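Local coordinates for protein exodeoxyribonuclease III (Archaeoglobus fulgidus, PDB 2VOA) that cuts DNA at abasic sites as an AP endonuclease of the exonuclease III family, probably with bound magnesium or manganese, at residues A[66-77]-A[92-103]; A[180-189]-A[215-223]. The protein carries 1 engineered substitution. All blocks are in the same frame, centred on the assembly; numbering follows the deposited sequence.

Contact 1 (A[66-77]-A[92-103]); sequences VAIASLEEPEDV and IRAKIAGIDVIN
Two sheets face each other at the heart of the four-layered alpha/beta sandwich of the DNase I-like fold; strand 63-70 belongs to one and the hairpin of strands 91-96 and 99-105 to the other, and Val-66, Ile-68 and Ser-70 meet Ile-92 and Ile-96 in the core between them. The short axes of 66-70 and 92-96 pass 7.5 Å apart at 24°, a face-to-face packing of two layers. Ile-92 CG2 sits between Val-66 CG2, at 3.5 Å, and Ile-68 CG1, the Ile-92 side chain running antiparallel to those of Val-66 and Ile-68. With chi1 of Ile-68 at -50° its CG1 lies beside the backbone N, which puts CG2 anti to that N and against Ile-96 CD1 at 3.5 Å, while its CD1 touches Val-101 CG1. Packing is tight at Ile-96, whose CG2 lies 3.4 Å from Ser-70 CB; the hydroxyl beside it turns back to its own segment, Ser-70 OG donating to Glu-72 O. Beyond this loop the chain passes to the second sheet. Pro-74 CB rests on Ala-94 CB and Ile-96 CG1, its ring side by side with the isoleucine, and a water bridges Glu-73 O and Ala-97 N. Glu-75 then pairs antiparallel with Lys-95, Glu-75 N donating to Lys-95 O (2.8 Å, nearly straight at 169°) and Lys-95 N to Glu-75 O. Asn-103 ND2 lies 2.9 Å from Ala-67 O and is bonded to Met-33 O, while its OD1 accepts from Gln-34; Val-66 borders the predicted active-site Tyr-105. Across the hairpin Arg-93 grips Asp-100 side-on in the guanidinium plane, NE to OD2 and NH2 to OD1, the latter at 2.6 Å.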
loop_
_atom_site.group_PDB
_atom_site.type_symbol
_atom_site.label_atom_id
_atom_site.label_comp_id
_atom_site.label_asym_id
_atom_site.label_seq_id
_atom_site.Cartn_x
_atom_site.Cartn_y
_atom_site.Cartn_z
ATOM N N VAL A 66 16.931 11.937 7.290
ATOM C CA VAL A 66 18.044 11.762 6.343
ATOM C C VAL A 66 18.856 10.519 6.762
ATOM O O VAL A 66 18.860 10.138 7.928
ATOM C CB VAL A 66 18.976 13.010 6.325
ATOM C CG1 VAL A 66 18.313 14.200 5.605
ATOM C CG2 VAL A 66 19.436 13.414 7.744
ATOM N N ALA A 67 19.523 9.885 5.813
ATOM C CA ALA A 67 20.324 8.686 6.113
ATOM C C ALA A 67 21.430 8.617 5.070
ATOM O O ALA A 67 21.315 9.248 3.997
ATOM C CB ALA A 67 19.439 7.439 6.061
ATOM N N ILE A 68 22.517 7.901 5.396
ATOM C CA ILE A 68 23.543 7.598 4.388
ATOM C C ILE A 68 23.856 6.102 4.502
ATOM O O ILE A 68 24.159 5.608 5.600
ATOM C CB ILE A 68 24.853 8.393 4.599
ATOM C CG1 ILE A 68 24.581 9.891 4.766
ATOM C CG2 ILE A 68 25.879 8.082 3.441
ATOM C CD1 ILE A 68 25.801 10.640 5.374
ATOM N N ALA A 69 23.719 5.400 3.377
ATOM C CA ALA A 69 24.152 3.991 3.258
ATOM C C ALA A 69 25.521 3.929 2.565
ATOM O O ALA A 69 25.809 4.726 1.646
ATOM C CB ALA A 69 23.108 3.185 2.492
ATOM N N SER A 70 26.376 3.016 3.013
ATOM C CA SER A 70 27.714 2.921 2.444
ATOM C C SER A 70 28.346 1.553 2.593
ATOM O O SER A 70 27.984 0.771 3.493
ATOM C CB SER A 70 28.629 4.006 3.039
ATOM O OG SER A 70 28.758 3.875 4.453
ATOM N N LEU A 71 29.278 1.251 1.694
ATOM C CA LEU A 71 30.009 -0.008 1.767
ATOM C C LEU A 71 31.013 0.023 2.927
ATOM O O LEU A 71 31.202 -0.972 3.635
ATOM C CB LEU A 71 30.711 -0.292 0.427
ATOM C CG LEU A 71 29.749 -0.529 -0.751
ATOM C CD1 LEU A 71 30.529 -0.603 -2.065
ATOM C CD2 LEU A 71 28.884 -1.781 -0.551
ATOM N N GLU A 72 31.649 1.173 3.119
ATOM C CA GLU A 72 32.618 1.340 4.207
ATOM C C GLU A 72 31.931 1.907 5.453
ATOM O O GLU A 72 30.953 2.663 5.348
ATOM C CB GLU A 72 33.778 2.240 3.764
ATOM C CG GLU A 72 34.675 1.622 2.667
ATOM C CD GLU A 72 35.179 0.228 3.056
ATOM O OE1 GLU A 72 35.611 0.050 4.217
ATOM O OE2 GLU A 72 35.140 -0.701 2.208
ATOM N N GLU A 73 32.447 1.552 6.630
ATOM C CA GLU A 73 31.858 2.033 7.878
ATOM C C GLU A 73 32.030 3.546 8.072
ATOM O O GLU A 73 33.163 4.045 8.098
ATOM C CB GLU A 73 32.429 1.267 9.077
ATOM C CG GLU A 73 31.711 1.581 10.360
ATOM C CD GLU A 73 32.142 0.680 11.492
ATOM O OE1 GLU A 73 33.245 0.098 11.414
ATOM O OE2 GLU A 73 31.376 0.547 12.465
ATOM N N PRO A 74 30.905 4.281 8.183
ATOM C CA PRO A 74 30.987 5.717 8.449
ATOM C C PRO A 74 31.670 6.027 9.785
ATOM O O PRO A 74 31.512 5.281 10.774
ATOM C CB PRO A 74 29.519 6.145 8.505
ATOM C CG PRO A 74 28.810 5.154 7.652
ATOM C CD PRO A 74 29.501 3.860 7.983
ATOM N N GLU A 75 32.475 7.084 9.785
ATOM C CA GLU A 75 33.120 7.597 11.001
ATOM C C GLU A 75 32.730 9.043 11.240
ATOM O O GLU A 75 32.219 9.721 10.331
ATOM C CB GLU A 75 34.641 7.549 10.875
ATOM C CG GLU A 75 35.131 6.611 9.817
ATOM C CD GLU A 75 36.609 6.332 9.909
ATOM O OE1 GLU A 75 37.400 7.296 9.970
ATOM O OE2 GLU A 75 36.963 5.143 9.874
ATOM N N ASP A 76 32.967 9.512 12.468
ATOM C CA ASP A 76 32.800 10.933 12.796
ATOM C C ASP A 76 31.418 11.442 12.383
ATOM O O ASP A 76 31.286 12.484 11.721
ATOM C CB ASP A 76 33.905 11.773 12.129
ATOM C CG ASP A 76 35.314 11.353 12.559
ATOM O OD1 ASP A 76 35.511 10.942 13.723
ATOM O OD2 ASP A 76 36.233 11.439 11.720
ATOM N N VAL A 77 30.387 10.691 12.760
ATOM C CA VAL A 77 29.021 10.990 12.326
ATOM C C VAL A 77 28.464 12.134 13.170
ATOM O O VAL A 77 28.593 12.130 14.411
ATOM C CB VAL A 77 28.106 9.748 12.462
ATOM C CG1 VAL A 77 26.692 10.059 12.010
ATOM C CG2 VAL A 77 28.666 8.560 11.683
ATOM N N ILE A 92 22.787 15.145 7.945
ATOM C CA ILE A 92 23.633 14.100 8.523
ATOM C C ILE A 92 24.968 14.150 7.805
ATOM O O ILE A 92 25.017 14.310 6.565
ATOM C CB ILE A 92 22.950 12.687 8.461
ATOM C CG1 ILE A 92 23.750 11.636 9.256
ATOM C CG2 ILE A 92 22.667 12.241 7.005
ATOM C CD1 ILE A 92 23.086 10.267 9.305
ATOM N N ARG A 93 26.043 14.047 8.583
ATOM C CA ARG A 93 27.390 14.172 8.049
ATOM C C ARG A 93 28.285 13.064 8.578
ATOM O O ARG A 93 28.166 12.689 9.721
ATOM C CB ARG A 93 27.962 15.513 8.453
ATOM C CG ARG A 93 29.401 15.750 8.002
ATOM C CD ARG A 93 29.710 17.194 8.156
ATOM N NE ARG A 93 30.892 17.620 7.413
ATOM C CZ ARG A 93 31.364 18.858 7.475
ATOM N NH1 ARG A 93 30.728 19.760 8.221
ATOM N NH2 ARG A 93 32.445 19.205 6.792
ATOM N N ALA A 94 29.171 12.557 7.734
ATOM C CA ALA A 94 30.068 11.473 8.124
ATOM C C ALA A 94 31.289 11.476 7.238
ATOM O O ALA A 94 31.227 11.935 6.103
ATOM C CB ALA A 94 29.352 10.121 8.035
ATOM N N LYS A 95 32.401 10.953 7.755
ATOM C CA LYS A 95 33.532 10.630 6.913
ATOM C C LYS A 95 33.354 9.164 6.484
ATOM O O LYS A 95 33.292 8.252 7.334
ATOM C CB LYS A 95 34.835 10.792 7.706
ATOM C CG LYS A 95 36.112 10.723 6.854
ATOM C CD LYS A 95 37.317 10.700 7.774
ATOM C CE LYS A 95 38.637 10.739 7.021
ATOM N NZ LYS A 95 38.671 11.875 6.064
ATOM N N ILE A 96 33.247 8.947 5.175
ATOM C CA ILE A 96 32.989 7.606 4.627
ATOM C C ILE A 96 33.999 7.318 3.531
ATOM O O ILE A 96 34.055 8.065 2.540
ATOM C CB ILE A 96 31.557 7.504 4.044
ATOM C CG1 ILE A 96 30.542 7.830 5.145
ATOM C CG2 ILE A 96 31.294 6.124 3.475
ATOM C CD1 ILE A 96 29.111 7.995 4.674
ATOM N N ALA A 97 34.783 6.252 3.731
ATOM C CA ALA A 97 35.813 5.852 2.747
ATOM C C ALA A 97 36.690 7.062 2.360
ATOM O O ALA A 97 37.005 7.274 1.190
ATOM C CB ALA A 97 35.137 5.252 1.505
ATOM N N GLY A 98 37.050 7.867 3.351
ATOM C CA GLY A 98 37.932 9.006 3.130
ATOM C C GLY A 98 37.254 10.263 2.588
ATOM O O GLY A 98 37.926 11.268 2.421
ATOM N N ILE A 99 35.942 10.208 2.335
ATOM C CA ILE A 99 35.159 11.345 1.774
ATOM C C ILE A 99 34.354 12.027 2.883
ATOM O O ILE A 99 33.638 11.355 3.627
ATOM C CB ILE A 99 34.144 10.866 0.662
ATOM C CG1 ILE A 99 34.827 9.909 -0.344
ATOM C CG2 ILE A 99 33.512 12.083 -0.068
ATOM C CD1 ILE A 99 35.948 10.603 -1.146
ATOM N N ASP A 100 34.458 13.353 2.990
ATOM C CA ASP A 100 33.629 14.114 3.940
ATOM C C ASP A 100 32.277 14.287 3.269
ATOM O O ASP A 100 32.184 14.979 2.244
ATOM C CB ASP A 100 34.273 15.475 4.204
ATOM C CG ASP A 100 33.484 16.351 5.189
ATOM O OD1 ASP A 100 33.849 17.545 5.302
ATOM O OD2 ASP A 100 32.501 15.898 5.817
ATOM N N VAL A 101 31.253 13.621 3.802
ATOM C CA VAL A 101 29.917 13.614 3.172
ATOM C C VAL A 101 28.923 14.400 3.993
ATOM O O VAL A 101 28.731 14.117 5.172
ATOM C CB VAL A 101 29.361 12.172 3.011
ATOM C CG1 VAL A 101 27.966 12.202 2.348
ATOM C CG2 VAL A 101 30.321 11.321 2.160
ATOM N N ILE A 102 28.288 15.379 3.358
ATOM C CA ILE A 102 27.255 16.196 4.038
ATOM C C ILE A 102 25.936 16.014 3.275
ATOM O O ILE A 102 25.849 16.385 2.120
ATOM C CB ILE A 102 27.613 17.707 4.086
ATOM C CG1 ILE A 102 29.059 17.946 4.546
ATOM C CG2 ILE A 102 26.601 18.456 4.970
ATOM C CD1 ILE A 102 30.043 18.286 3.405
ATOM N N ASN A 103 24.920 15.456 3.938
ATOM C CA ASN A 103 23.639 15.134 3.304
ATOM C C ASN A 103 22.551 16.020 3.900
ATOM O O ASN A 103 22.265 15.934 5.085
ATOM C CB ASN A 103 23.302 13.665 3.551
ATOM C CG ASN A 103 21.909 13.269 3.050
ATOM O OD1 ASN A 103 21.296 13.957 2.216
ATOM N ND2 ASN A 103 21.442 12.079 3.516
HETATM O O HOH W 1 34.890 4.843 6.250
#

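Contact 2 (A[180-189]-A[215-223]); sequences LELGFVDVLR and WRGDAILAT. Engineered in segment 215-223: Gly-217 (natural residue Val).
Arg-216 reaches across to Asp-186 and grips it end-on, NH1 to OD1 at 3.0 Å and NH2 to OD2 at 2.8 Å; the guanidinium and carboxylate planes are 33° apart. Bends at chi2 and chi3 (-71° and -68°) fold the arginine chain back so that its guanidinium reaches Asp-186, with Leu-188 CD2 over one face, 3.7 Å from Arg-216 NE. NH1 also donates to Asp-218 O, and NE forms a salt bridge with Asp-155, which likewise takes Arg-189, so the two neighbouring arginines share a carboxylate. Gly-217, an engineered residue in place of valine, leads into Asp-218, predicted to be important for catalysis; its OD1 is bonded to His-248 and Thr-199. Beyond it, strand 218-222 pairs antiparallel with the edge strand 185-186 of one sheet of the DNase I-like sandwich. Ile-220 O accepts a long bond from Val-187 N (3.3 Å), almost in line with the carbonyl, and a water links Ile-220 N to Asp-186 OD1 and Leu-188 N. Ile-220 CG2 and Val-187 CG2 touch within the layer between the sheets, where strand 251-255 covers both residues. On the other side of the strand Leu-221 meets Asp-186 in a non-hydrogen-bonded pair: its CD1 lies 3.4 Å from Asp-186 CA, Leu-180, crossing it at about a right angle, puts CD2 on Leu-221 CG, and Leu-221 CB lies against Phe-184 CB. Ala-222 and Val-185 form the hydrogen-bonded pair, Val-185 N to Ala-222 O at 2.8 Å, with Val-187 CG1 resting on Ala-222 CB. Thr-223 OG1 is hydrogen-bonded to Ser-139 O and Ala-141 N.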
loop_
_atom_site.group_PDB
_atom_site.type_symbol
_atom_site.label_atom_id
_atom_site.label_comp_id
_atom_site.label_asym_id
_atom_site.label_seq_id
_atom_site.Cartn_x
_atom_site.Cartn_y
_atom_site.Cartn_z
ATOM N N LEU A 180 27.340 27.644 -3.262
ATOM C CA LEU A 180 28.151 27.093 -4.367
ATOM C C LEU A 180 29.456 27.875 -4.568
ATOM O O LEU A 180 30.497 27.303 -4.893
ATOM C CB LEU A 180 27.356 27.111 -5.681
ATOM C CG LEU A 180 26.114 26.215 -5.759
ATOM C CD1 LEU A 180 25.663 26.061 -7.227
ATOM C CD2 LEU A 180 26.341 24.880 -5.128
ATOM N N GLU A 181 29.378 29.194 -4.383
ATOM C CA GLU A 181 30.520 30.082 -4.607
ATOM C C GLU A 181 31.687 29.815 -3.648
ATOM O O GLU A 181 32.804 30.307 -3.863
ATOM C CB GLU A 181 30.087 31.545 -4.497
ATOM C CG GLU A 181 29.364 32.084 -5.712
ATOM C CD GLU A 181 28.822 33.509 -5.481
ATOM O OE1 GLU A 181 29.128 34.131 -4.429
ATOM O OE2 GLU A 181 28.077 34.005 -6.354
ATOM N N LEU A 182 31.421 29.069 -2.580
ATOM C CA LEU A 182 32.474 28.652 -1.646
ATOM C C LEU A 182 33.485 27.724 -2.329
ATOM O O LEU A 182 34.642 27.596 -1.878
ATOM C CB LEU A 182 31.879 27.945 -0.428
ATOM C CG LEU A 182 31.151 28.797 0.611
ATOM C CD1 LEU A 182 30.564 27.881 1.680
ATOM C CD2 LEU A 182 32.087 29.813 1.249
ATOM N N GLY A 183 33.031 27.078 -3.397
ATOM C CA GLY A 183 33.894 26.212 -4.201
ATOM C C GLY A 183 33.300 24.841 -4.385
ATOM O O GLY A 183 34.032 23.836 -4.487
ATOM N N PHE A 184 31.974 24.759 -4.396
ATOM C CA PHE A 184 31.323 23.513 -4.745
ATOM C C PHE A 184 31.041 23.475 -6.232
ATOM O O PHE A 184 30.657 24.499 -6.834
ATOM C CB PHE A 184 30.041 23.331 -3.963
ATOM C CG PHE A 184 30.259 22.994 -2.525
ATOM C CD1 PHE A 184 30.037 23.962 -1.538
ATOM C CD2 PHE A 184 30.682 21.713 -2.149
ATOM C CE1 PHE A 184 30.226 23.648 -0.195
ATOM C CE2 PHE A 184 30.877 21.387 -0.802
ATOM C CZ PHE A 184 30.639 22.352 0.170
ATOM N N VAL A 185 31.265 22.309 -6.831
ATOM C CA VAL A 185 30.949 22.112 -8.249
ATOM C C VAL A 185 29.684 21.238 -8.398
ATOM O O VAL A 185 29.622 20.133 -7.857
ATOM C CB VAL A 185 32.122 21.447 -8.976
ATOM C CG1 VAL A 185 31.785 21.280 -10.435
ATOM C CG2 VAL A 185 33.391 22.330 -8.818
ATOM N N ASP A 186 28.703 21.734 -9.153
ATOM C CA ASP A 186 27.436 21.001 -9.372
ATOM C C ASP A 186 27.784 20.031 -10.498
ATOM O O ASP A 186 27.742 20.397 -11.682
ATOM C CB ASP A 186 26.374 21.996 -9.848
ATOM C CG ASP A 186 24.952 21.434 -9.904
ATOM O OD1 ASP A 186 24.703 20.215 -9.816
ATOM O OD2 ASP A 186 24.029 22.271 -10.041
ATOM N N VAL A 187 28.189 18.820 -10.133
ATOM C CA VAL A 187 28.821 17.932 -11.128
ATOM C C VAL A 187 27.866 17.499 -12.248
ATOM O O VAL A 187 28.315 17.196 -13.360
ATOM C CB VAL A 187 29.573 16.721 -10.458
ATOM C CG1 VAL A 187 30.744 17.230 -9.646
ATOM C CG2 VAL A 187 28.602 15.848 -9.615
ATOM N N LEU A 188 26.561 17.473 -11.965
ATOM C CA LEU A 188 25.565 17.196 -13.028
ATOM C C LEU A 188 25.820 18.120 -14.214
ATOM O O LEU A 188 25.753 17.681 -15.368
ATOM C CB LEU A 188 24.129 17.380 -12.511
ATOM C CG LEU A 188 23.060 17.110 -13.590
ATOM C CD1 LEU A 188 23.181 15.687 -14.159
ATOM C CD2 LEU A 188 21.674 17.384 -12.979
ATOM N N ARG A 189 26.153 19.386 -13.934
ATOM C CA ARG A 189 26.417 20.366 -15.010
ATOM C C ARG A 189 27.849 20.382 -15.560
ATOM O O ARG A 189 28.101 20.927 -16.646
ATOM C CB ARG A 189 25.934 21.770 -14.599
ATOM C CG ARG A 189 24.475 21.792 -14.136
ATOM C CD ARG A 189 23.567 21.205 -15.221
ATOM N NE ARG A 189 22.158 21.311 -14.879
ATOM C CZ ARG A 189 21.194 20.738 -15.571
ATOM N NH1 ARG A 189 21.496 20.037 -16.670
ATOM N NH2 ARG A 189 19.936 20.900 -15.187
ATOM N N TRP A 215 11.381 18.863 -12.347
ATOM C CA TRP A 215 12.289 19.804 -11.664
ATOM C C TRP A 215 13.600 19.126 -11.355
ATOM O O TRP A 215 13.671 17.896 -11.214
ATOM C CB TRP A 215 11.709 20.221 -10.297
ATOM C CG TRP A 215 10.399 20.871 -10.323
ATOM C CD1 TRP A 215 9.196 20.298 -10.667
ATOM C CD2 TRP A 215 10.113 22.224 -9.962
ATOM N NE1 TRP A 215 8.196 21.220 -10.555
ATOM C CE2 TRP A 215 8.724 22.409 -10.125
ATOM C CE3 TRP A 215 10.898 23.301 -9.519
ATOM C CZ2 TRP A 215 8.086 23.639 -9.867
ATOM C CZ3 TRP A 215 10.247 24.550 -9.270
ATOM C CH2 TRP A 215 8.871 24.684 -9.440
ATOM N N ARG A 216 14.667 19.924 -11.229
ATOM C CA ARG A 216 15.960 19.367 -10.820
ATOM C C ARG A 216 16.434 20.160 -9.589
ATOM O O ARG A 216 17.212 21.131 -9.695
ATOM C CB ARG A 216 16.978 19.395 -11.986
ATOM C CG ARG A 216 18.146 18.367 -11.809
ATOM C CD ARG A 216 19.114 18.757 -10.690
ATOM N NE ARG A 216 19.857 19.953 -11.077
ATOM C CZ ARG A 216 21.099 20.249 -10.700
ATOM N NH1 ARG A 216 21.779 19.451 -9.857
ATOM N NH2 ARG A 216 21.665 21.350 -11.176
ATOM N N GLY A 217 15.920 19.748 -8.425
ATOM C CA GLY A 217 16.257 20.386 -7.138
ATOM C C GLY A 217 17.191 19.558 -6.250
ATOM O O GLY A 217 17.532 19.988 -5.131
ATOM N N ASP A 218 17.577 18.381 -6.730
ATOM C CA ASP A 218 18.522 17.470 -6.057
ATOM C C ASP A 218 19.913 17.678 -6.679
ATOM O O ASP A 218 20.035 17.920 -7.883
ATOM C CB ASP A 218 18.091 16.006 -6.227
ATOM C CG ASP A 218 16.703 15.746 -5.706
ATOM O OD1 ASP A 218 15.735 15.773 -6.507
ATOM O OD2 ASP A 218 16.597 15.528 -4.481
ATOM N N ALA A 219 20.977 17.574 -5.874
ATOM C CA ALA A 219 22.313 17.877 -6.405
ATOM C C ALA A 219 23.394 17.070 -5.675
ATOM O O ALA A 219 23.210 16.669 -4.507
ATOM C CB ALA A 219 22.623 19.398 -6.348
ATOM N N ILE A 220 24.494 16.845 -6.396
ATOM C CA ILE A 220 25.730 16.364 -5.806
ATOM C C ILE A 220 26.786 17.438 -6.065
ATOM O O ILE A 220 27.156 17.687 -7.213
ATOM C CB ILE A 220 26.180 15.023 -6.425
ATOM C CG1 ILE A 220 25.147 13.921 -6.099
ATOM C CG2 ILE A 220 27.597 14.645 -5.919
ATOM C CD1 ILE A 220 25.339 12.636 -6.928
ATOM N N LEU A 221 27.246 18.081 -4.989
ATOM C CA LEU A 221 28.208 19.173 -5.099
ATOM C C LEU A 221 29.538 18.686 -4.572
ATOM O O LEU A 221 29.605 18.191 -3.453
ATOM C CB LEU A 221 27.743 20.390 -4.293
ATOM C CG LEU A 221 26.450 21.141 -4.657
ATOM C CD1 LEU A 221 26.218 21.205 -6.151
ATOM C CD2 LEU A 221 25.270 20.537 -4.021
ATOM N N ALA A 222 30.581 18.789 -5.388
ATOM C CA ALA A 222 31.883 18.253 -4.986
ATOM C C ALA A 222 32.915 19.376 -4.869
ATOM O O ALA A 222 32.870 20.375 -5.616
ATOM C CB ALA A 222 32.345 17.203 -6.008
ATOM N N THR A 223 33.859 19.226 -3.936
ATOM C CA THR A 223 34.928 20.210 -3.810
ATOM C C THR A 223 35.793 20.139 -5.064
ATOM O O THR A 223 35.745 19.130 -5.775
ATOM C CB THR A 223 35.821 19.908 -2.585
ATOM O OG1 THR A 223 36.234 18.530 -2.620
ATOM C CG2 THR A 223 35.069 20.241 -1.295
HETATM O O HOH W 2 25.194 17.583 -9.240
HETATM O O HOH W 3 21.977 23.853 -13.251
#

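After laying down strands 2-8, 30-34 and 54-60, the chain runs along strand 63-70 of the same sheet, crosses through 71-74 and joins the other sheet at Glu-75; contact 1 closes when the hairpin 91-105 packs against the strand and pairs with Glu-75. Contact 2 opens only afterwards: helix 170-180 leads into 180-189, and the chain returns at 215-223 after a mostly irregular excursion of 25 residues. The two loops therefore follow in series, neither nesting nor crossing. Both reach the same sheet, contact 1 at its 77-79 end and contact 2 at the 185-186 edge, with strand 141-144 between strands 99-105 and 218-222; their centres are about 18 Å apart.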